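Local coordinates for protein chorismate synthase (Aquifex aeolicus, PDB 1Q1L) that catalyses the last step of chorismate biosynthesis, eliminating phosphate from 5-enolpyruvylshikimate-3-phosphate with the help of reduced FMN, at residues A[263-268]-A[322-327]; A[230-235]-A[318-323]. All coordinates share one frame; numbering follows the deposited sequence.

Interaction 1: residues A[263-268]-A[322-327]; sequences IQAIKG and AMKPIP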
ATOM      1  N   ILE A 263     -14.078   2.413 -13.974  1.00 27.27           N
ATOM      2  CA  ILE A 263     -15.296   1.710 -14.386  1.00 27.54           C
ATOM      3  C   ILE A 263     -15.206   1.408 -15.887  1.00 27.92           C
ATOM      4  O   ILE A 263     -14.771   2.245 -16.678  1.00 25.55           O
ATOM      5  CB  ILE A 263     -16.560   2.562 -14.098  1.00 26.51           C
ATOM      6  CG1 ILE A 263     -16.650   2.858 -12.600  1.00 25.93           C
ATOM      7  CG2 ILE A 263     -17.818   1.825 -14.558  1.00 27.22           C
ATOM      8  CD1 ILE A 263     -17.730   3.878 -12.232  1.00 24.73           C
ATOM      9  N   GLN A 264     -15.602   0.203 -16.276  1.00 29.42           N
ATOM     10  CA  GLN A 264     -15.547  -0.187 -17.678  1.00 32.74           C
ATOM     11  C   GLN A 264     -16.273   0.810 -18.575  1.00 31.40           C
ATOM     12  O   GLN A 264     -17.340   1.303 -18.220  1.00 29.61           O
ATOM     13  CB  GLN A 264     -16.165  -1.574 -17.865  1.00 37.23           C
ATOM     14  CG  GLN A 264     -16.381  -1.949 -19.326  1.00 45.69           C
ATOM     15  CD  GLN A 264     -17.022  -3.315 -19.492  1.00 51.13           C
ATOM     16  OE1 GLN A 264     -17.343  -3.731 -20.605  1.00 54.16           O
ATOM     17  NE2 GLN A 264     -17.207  -4.023 -18.380  1.00 54.19           N
ATOM     18  N   ALA A 265     -15.675   1.096 -19.730  1.00 29.75           N
ATOM     19  CA  ALA A 265     -16.236   2.014 -20.722  1.00 32.07           C
ATOM     20  C   ALA A 265     -16.144   3.501 -20.392  1.00 31.94           C
ATOM     21  O   ALA A 265     -16.480   4.339 -21.236  1.00 33.23           O
ATOM     22  CB  ALA A 265     -17.696   1.645 -21.019  1.00 28.68           C
ATOM     23  N   ILE A 266     -15.709   3.842 -19.185  1.00 31.35           N
ATOM     24  CA  ILE A 266     -15.599   5.250 -18.808  1.00 29.58           C
ATOM     25  C   ILE A 266     -14.348   5.872 -19.418  1.00 32.47           C
ATOM     26  O   ILE A 266     -13.232   5.409 -19.181  1.00 33.54           O
ATOM     27  CB  ILE A 266     -15.550   5.434 -17.279  1.00 28.37           C
ATOM     28  CG1 ILE A 266     -16.828   4.879 -16.642  1.00 28.28           C
ATOM     29  CG2 ILE A 266     -15.393   6.912 -16.932  1.00 25.06           C
ATOM     30  CD1 ILE A 266     -18.112   5.450 -17.223  1.00 28.27           C
ATOM     31  N   LYS A 267     -14.533   6.933 -20.197  1.00 32.06           N
ATOM     32  CA  LYS A 267     -13.405   7.592 -20.846  1.00 31.15           C
ATOM     33  C   LYS A 267     -13.187   9.036 -20.415  1.00 30.44           C
ATOM     34  O   LYS A 267     -12.217   9.673 -20.827  1.00 31.44           O
ATOM     35  CB  LYS A 267     -13.582   7.520 -22.365  1.00 32.79           C
ATOM     36  CG  LYS A 267     -13.296   6.138 -22.949  1.00 35.54           C
ATOM     37  CD  LYS A 267     -11.810   5.856 -22.860  1.00 39.75           C
ATOM     38  CE  LYS A 267     -11.434   4.516 -23.431  1.00 41.65           C
ATOM     39  NZ  LYS A 267      -9.980   4.289 -23.238  1.00 42.63           N
ATOM     40  N   GLY A 268     -14.087   9.562 -19.595  1.00 29.90           N
ATOM     41  CA  GLY A 268     -13.925  10.934 -19.155  1.00 29.27           C
ATOM     42  C   GLY A 268     -14.522  11.193 -17.794  1.00 27.21           C
ATOM     43  O   GLY A 268     -15.511  10.570 -17.407  1.00 26.58           O
ATOM     44  N   ALA A 322     -18.250  10.231 -18.336  1.00 29.08           N
ATOM     45  CA  ALA A 322     -18.547   9.899 -19.727  1.00 29.68           C
ATOM     46  C   ALA A 322     -18.286   8.434 -20.056  1.00 30.95           C
ATOM     47  O   ALA A 322     -17.182   7.918 -19.837  1.00 30.17           O
ATOM     48  CB  ALA A 322     -17.728  10.796 -20.649  1.00 26.73           C
HETATM   49  N   MSE A 323     -19.306   7.765 -20.582  1.00 30.98           N
HETATM   50  CA  MSE A 323     -19.192   6.358 -20.955  1.00 32.37           C
HETATM   51  C   MSE A 323     -19.253   6.216 -22.475  1.00 34.21           C
HETATM   52  O   MSE A 323     -20.204   6.672 -23.105  1.00 32.93           O
HETATM   53  CB  MSE A 323     -20.329   5.549 -20.333  1.00 32.97           C
HETATM   54  CG  MSE A 323     -20.215   4.065 -20.597  1.00 34.52           C
HETATM   55 SE   MSE A 323     -21.834   3.126 -20.193  1.00 40.63          SE
HETATM   56  CE  MSE A 323     -22.658   3.289 -21.945  1.00 40.93           C
ATOM     57  N   LYS A 324     -18.243   5.582 -23.061  1.00 34.47           N
ATOM     58  CA  LYS A 324     -18.207   5.406 -24.508  1.00 37.21           C
ATOM     59  C   LYS A 324     -19.218   4.352 -24.932  1.00 39.11           C
ATOM     60  O   LYS A 324     -19.679   3.556 -24.112  1.00 37.73           O
ATOM     61  CB  LYS A 324     -16.811   4.985 -24.963  1.00 35.30           C
ATOM     62  CG  LYS A 324     -16.474   3.526 -24.690  1.00 37.75           C
ATOM     63  CD  LYS A 324     -15.100   3.177 -25.244  1.00 39.31           C
ATOM     64  CE  LYS A 324     -14.916   1.668 -25.414  1.00 43.33           C
ATOM     65  NZ  LYS A 324     -15.002   0.912 -24.137  1.00 46.81           N
ATOM     66  N   PRO A 325     -19.581   4.335 -26.226  1.00 42.55           N
ATOM     67  CA  PRO A 325     -20.544   3.367 -26.751  1.00 46.06           C
ATOM     68  C   PRO A 325     -20.070   1.941 -26.494  1.00 51.37           C
ATOM     69  O   PRO A 325     -18.902   1.611 -26.709  1.00 50.28           O
ATOM     70  CB  PRO A 325     -20.586   3.692 -28.243  1.00 44.47           C
ATOM     71  CG  PRO A 325     -20.238   5.133 -28.290  1.00 42.90           C
ATOM     72  CD  PRO A 325     -19.113   5.229 -27.298  1.00 42.63           C
ATOM     73  N   ILE A 326     -20.991   1.104 -26.038  1.00 56.74           N
ATOM     74  CA  ILE A 326     -20.706  -0.288 -25.734  1.00 63.43           C
ATOM     75  C   ILE A 326     -20.457  -1.095 -27.019  1.00 67.47           C
ATOM     76  O   ILE A 326     -20.957  -0.741 -28.084  1.00 68.04           O
ATOM     77  CB  ILE A 326     -21.879  -0.869 -24.896  1.00 65.25           C
ATOM     78  CG1 ILE A 326     -21.340  -1.366 -23.551  1.00 66.69           C
ATOM     79  CG2 ILE A 326     -22.633  -1.938 -25.679  1.00 63.94           C
ATOM     80  CD1 ILE A 326     -20.582  -0.304 -22.766  1.00 67.84           C
ATOM     81  N   PRO A 327     -19.706  -2.208 -26.922  1.00 70.26           N
ATOM     82  CA  PRO A 327     -19.383  -3.060 -28.065  1.00 72.24           C
ATOM     83  C   PRO A 327     -19.463  -2.464 -29.470  1.00 73.81           C
ATOM     84  O   PRO A 327     -19.289  -1.257 -29.655  1.00 74.11           O
ATOM     85  CB  PRO A 327     -20.312  -4.242 -27.843  1.00 72.91           C
ATOM     86  CG  PRO A 327     -20.180  -4.439 -26.302  1.00 72.55           C
ATOM     87  CD  PRO A 327     -19.755  -3.060 -25.720  1.00 71.44           C
TER

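Interaction 2: residues A[230-235]-A[318-323]; sequences VFEVFA and VVRVAM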
ATOM      1  N   VAL A 230     -23.643  10.052 -20.622  1.00 31.27           N
ATOM      2  CA  VAL A 230     -23.004  10.824 -19.576  1.00 30.54           C
ATOM      3  C   VAL A 230     -23.929  10.907 -18.380  1.00 30.33           C
ATOM      4  O   VAL A 230     -25.142  11.086 -18.531  1.00 32.05           O
ATOM      5  CB  VAL A 230     -22.690  12.256 -20.056  1.00 30.07           C
ATOM      6  CG1 VAL A 230     -22.124  13.072 -18.911  1.00 27.13           C
ATOM      7  CG2 VAL A 230     -21.714  12.213 -21.222  1.00 27.42           C
ATOM      8  N   PHE A 231     -23.371  10.749 -17.187  1.00 30.29           N
ATOM      9  CA  PHE A 231     -24.175  10.869 -15.982  1.00 28.31           C
ATOM     10  C   PHE A 231     -23.433  11.686 -14.941  1.00 27.98           C
ATOM     11  O   PHE A 231     -22.226  11.897 -15.044  1.00 28.13           O
ATOM     12  CB  PHE A 231     -24.547   9.500 -15.407  1.00 30.30           C
ATOM     13  CG  PHE A 231     -23.370   8.636 -15.085  1.00 32.87           C
ATOM     14  CD1 PHE A 231     -22.824   7.797 -16.050  1.00 31.37           C
ATOM     15  CD2 PHE A 231     -22.811   8.647 -13.812  1.00 31.62           C
ATOM     16  CE1 PHE A 231     -21.735   6.977 -15.747  1.00 34.77           C
ATOM     17  CE2 PHE A 231     -21.719   7.829 -13.505  1.00 33.96           C
ATOM     18  CZ  PHE A 231     -21.185   6.995 -14.473  1.00 29.67           C
ATOM     19  N   GLU A 232     -24.169  12.174 -13.951  1.00 26.44           N
ATOM     20  CA  GLU A 232     -23.568  12.958 -12.893  1.00 29.28           C
ATOM     21  C   GLU A 232     -23.837  12.235 -11.584  1.00 30.14           C
ATOM     22  O   GLU A 232     -24.940  11.735 -11.348  1.00 30.07           O
ATOM     23  CB  GLU A 232     -24.155  14.380 -12.880  1.00 30.63           C
ATOM     24  CG  GLU A 232     -24.093  15.049 -14.260  1.00 31.17           C
ATOM     25  CD  GLU A 232     -24.584  16.488 -14.283  1.00 32.38           C
ATOM     26  OE1 GLU A 232     -25.518  16.823 -13.524  1.00 31.09           O
ATOM     27  OE2 GLU A 232     -24.039  17.282 -15.084  1.00 32.35           O
ATOM     28  N   VAL A 233     -22.809  12.149 -10.752  1.00 27.57           N
ATOM     29  CA  VAL A 233     -22.926  11.489  -9.462  1.00 25.81           C
ATOM     30  C   VAL A 233     -22.651  12.550  -8.424  1.00 25.39           C
ATOM     31  O   VAL A 233     -21.755  13.369  -8.601  1.00 25.74           O
ATOM     32  CB  VAL A 233     -21.868  10.368  -9.297  1.00 27.69           C
ATOM     33  CG1 VAL A 233     -22.154   9.564  -8.030  1.00 26.52           C
ATOM     34  CG2 VAL A 233     -21.871   9.478 -10.507  1.00 27.87           C
ATOM     35  N   PHE A 234     -23.414  12.544  -7.341  1.00 24.66           N
ATOM     36  CA  PHE A 234     -23.208  13.537  -6.304  1.00 24.92           C
ATOM     37  C   PHE A 234     -23.268  12.908  -4.926  1.00 26.21           C
ATOM     38  O   PHE A 234     -23.789  11.801  -4.751  1.00 26.53           O
ATOM     39  CB  PHE A 234     -24.278  14.631  -6.406  1.00 25.07           C
ATOM     40  CG  PHE A 234     -25.666  14.149  -6.088  1.00 26.81           C
ATOM     41  CD1 PHE A 234     -26.108  14.082  -4.775  1.00 25.59           C
ATOM     42  CD2 PHE A 234     -26.514  13.713  -7.101  1.00 25.53           C
ATOM     43  CE1 PHE A 234     -27.377  13.584  -4.473  1.00 26.18           C
ATOM     44  CE2 PHE A 234     -27.773  13.217  -6.809  1.00 24.09           C
ATOM     45  CZ  PHE A 234     -28.208  13.153  -5.490  1.00 27.26           C
ATOM     46  N   ALA A 235     -22.721  13.628  -3.955  1.00 24.90           N
ATOM     47  CA  ALA A 235     -22.733  13.212  -2.561  1.00 26.36           C
ATOM     48  C   ALA A 235     -23.075  14.473  -1.786  1.00 27.55           C
ATOM     49  O   ALA A 235     -22.455  15.520  -1.995  1.00 25.03           O
ATOM     50  CB  ALA A 235     -21.364  12.683  -2.142  1.00 21.80           C
ATOM     51  N   VAL A 318     -19.727  16.858  -6.775  1.00 25.31           N
ATOM     52  CA  VAL A 318     -20.381  16.599  -8.049  1.00 24.60           C
ATOM     53  C   VAL A 318     -19.373  16.140  -9.070  1.00 23.73           C
ATOM     54  O   VAL A 318     -18.391  16.829  -9.346  1.00 25.27           O
ATOM     55  CB  VAL A 318     -21.097  17.853  -8.573  1.00 24.74           C
ATOM     56  CG1 VAL A 318     -21.724  17.569  -9.945  1.00 25.47           C
ATOM     57  CG2 VAL A 318     -22.159  18.283  -7.582  1.00 25.49           C
ATOM     58  N   VAL A 319     -19.639  14.970  -9.639  1.00 22.02           N
ATOM     59  CA  VAL A 319     -18.750  14.369 -10.618  1.00 22.61           C
ATOM     60  C   VAL A 319     -19.491  14.043 -11.906  1.00 21.64           C
ATOM     61  O   VAL A 319     -20.570  13.460 -11.871  1.00 23.70           O
ATOM     62  CB  VAL A 319     -18.147  13.061 -10.051  1.00 18.75           C
ATOM     63  CG1 VAL A 319     -17.037  12.574 -10.931  1.00 19.26           C
ATOM     64  CG2 VAL A 319     -17.669  13.293  -8.629  1.00 23.13           C
ATOM     65  N   ARG A 320     -18.896  14.400 -13.038  1.00 24.76           N
ATOM     66  CA  ARG A 320     -19.508  14.140 -14.344  1.00 26.91           C
ATOM     67  C   ARG A 320     -18.700  13.017 -14.990  1.00 26.22           C
ATOM     68  O   ARG A 320     -17.474  13.080 -15.047  1.00 26.55           O
ATOM     69  CB  ARG A 320     -19.476  15.413 -15.198  1.00 27.67           C
ATOM     70  CG  ARG A 320     -19.833  16.676 -14.413  1.00 28.68           C
ATOM     71  CD  ARG A 320     -20.196  17.837 -15.336  1.00 30.85           C
ATOM     72  NE  ARG A 320     -21.425  17.569 -16.074  1.00 29.41           N
ATOM     73  CZ  ARG A 320     -21.479  17.291 -17.372  1.00 30.67           C
ATOM     74  NH1 ARG A 320     -20.369  17.246 -18.099  1.00 33.04           N
ATOM     75  NH2 ARG A 320     -22.647  17.037 -17.944  1.00 33.69           N
ATOM     76  N   VAL A 321     -19.396  11.997 -15.480  1.00 26.98           N
ATOM     77  CA  VAL A 321     -18.744  10.826 -16.043  1.00 27.40           C
ATOM     78  C   VAL A 321     -19.212  10.466 -17.446  1.00 29.29           C
ATOM     79  O   VAL A 321     -20.412  10.376 -17.710  1.00 30.81           O
ATOM     80  CB  VAL A 321     -18.972   9.618 -15.102  1.00 28.45           C
ATOM     81  CG1 VAL A 321     -18.130   8.437 -15.531  1.00 25.49           C
ATOM     82  CG2 VAL A 321     -18.654  10.027 -13.662  1.00 27.88           C
ATOM     83  N   ALA A 322     -18.250  10.231 -18.336  1.00 29.08           N
ATOM     84  CA  ALA A 322     -18.547   9.899 -19.727  1.00 29.68           C
ATOM     85  C   ALA A 322     -18.286   8.434 -20.056  1.00 30.95           C
ATOM     86  O   ALA A 322     -17.182   7.918 -19.837  1.00 30.17           O
ATOM     87  CB  ALA A 322     -17.728  10.796 -20.649  1.00 26.73           C
HETATM   88  N   MSE A 323     -19.306   7.765 -20.582  1.00 30.98           N
HETATM   89  CA  MSE A 323     -19.192   6.358 -20.955  1.00 32.37           C
HETATM   90  C   MSE A 323     -19.253   6.216 -22.475  1.00 34.21           C
HETATM   91  O   MSE A 323     -20.204   6.672 -23.105  1.00 32.93           O
HETATM   92  CB  MSE A 323     -20.329   5.549 -20.333  1.00 32.97           C
HETATM   93  CG  MSE A 323     -20.215   4.065 -20.597  1.00 34.52           C
HETATM   94 SE   MSE A 323     -21.834   3.126 -20.193  1.00 40.63          SE
HETATM   95  CE  MSE A 323     -22.658   3.289 -21.945  1.00 40.93           C
TER

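Interaction 1: residues A[263-268]-A[322-327]
Ala265 is the residue on which the 322-327 segment closes. Its carbonyl O accepts the backbone N of Lys324 at 2.8 Å, the donor tilted 20° from the carbonyl plane, while its CB meets CG of Met323, a selenomethionine, at 3.5 Å. CG of Lys324 also packs beside that oxygen, 3.5 Å from Ala265 O. With chi1 at 76°, CG of Lys324 sits between the backbone N and the carbonyl carbon, and the chain, extended until its bend at chi4, runs past Ala265 to place NZ 3.8 Å from Ala265 CA. A serine here, without the long chain and its ammonium, would probably leave Ala265 CA and O without the cover of the CG-to-NZ chain and the predicted FMN site without one positive charge.

Next along the strand, Ile266 sends CD1 against CB of Met323 (3.8 Å), the two side chains meeting nearly at right angles. Lys267 N then binds Ala322 O at 2.8 Å, and Ala322 N returns a bond to Gly268 O at 2.9 Å. Lys267 and Gly268 thus both face Ala322, which makes a classic beta bulge at the start of strand 266-271. A type II turn, closed by Ile266 N on Ile263 O, brings the chain into it. Further out, NZ of Lys267 is held by the carbonyls of Leu304 and Thr307 of the second subunit.

Gln264, Ala265 and 324-327 belong to the predicted FMN-binding residues. The Lys324-Ala265 backbone bond ties these two segments together, and the Ala322 bonds anchor the strand ends behind them, whereas the outer part, at Ile326 and Pro327, is poorly ordered.

Interaction 2: residues A[230-235]-A[318-323]
The Phe231 ring carries Val321 on one face, with CB 3.8 Å from the ring centroid and 23° off its normal, a CH-pi contact displaced toward the rim at CZ; Val233 CG2 lies at the ring's edge, in plane. With chi1 at 58°, CG lies between the backbone N and the carbonyl carbon, a rotation that lays the ring alongside Val321. On the opposite face of the sheet, the flat groups of Glu232 and Arg320 stand almost perpendicular. OE2 of Glu232 lies at the guanidinium edge, near its plane, and takes a short bond from Arg320 NE (2.8 Å) and a longer one from Arg320 NH2 (3.2 Å). Both donors use the anti side of the carboxylate and arrive from opposite faces of its plane.

Beneath these side chains, strands 229-236 and 317-323 run antiparallel. Phe231 with Val321 and Val233 with Val319 are hydrogen-bonded pairs, whereas Glu232 with Arg320 is a non-hydrogen-bonded pair, whose salt bridge joins the strands through side chains instead.

Helix 356-379 covers the Phe231 face, while Lys181 and Tyr183 also bind the Glu232 carboxylate and Glu270 takes Arg320 NH1. The two faces therefore differ in chemistry: one is apolar and packs the sheet on a helix, as expected of a beta-alpha-beta sandwich, and the other sets a charge network among apolar neighbours such as Val230 and Val318, its extra partners probably stabilising the ionised forms of both residues.

Both contacts hang on strand 317-323, which lies between strands 229-236 and 266-271 in one antiparallel sheet; Ala322 and Met323 are shared. Interaction 2 is the regular interior of that sheet, closer to the centre of the folded chain, while interaction 1, still largely buried, lies where strand 317-323 ends and its chain passes into a loop, beside the second subunit. Pairing is regular in interaction 2 and interrupted by a bulge in interaction 1. Charges balance across 230-235/318-323, whereas interaction 1 brings two lysines near a predicted cofactor site. Ile266 joins the contacts, its CG2 lying 3.4 Å from Val321 CG1, and the second subunit packs on both.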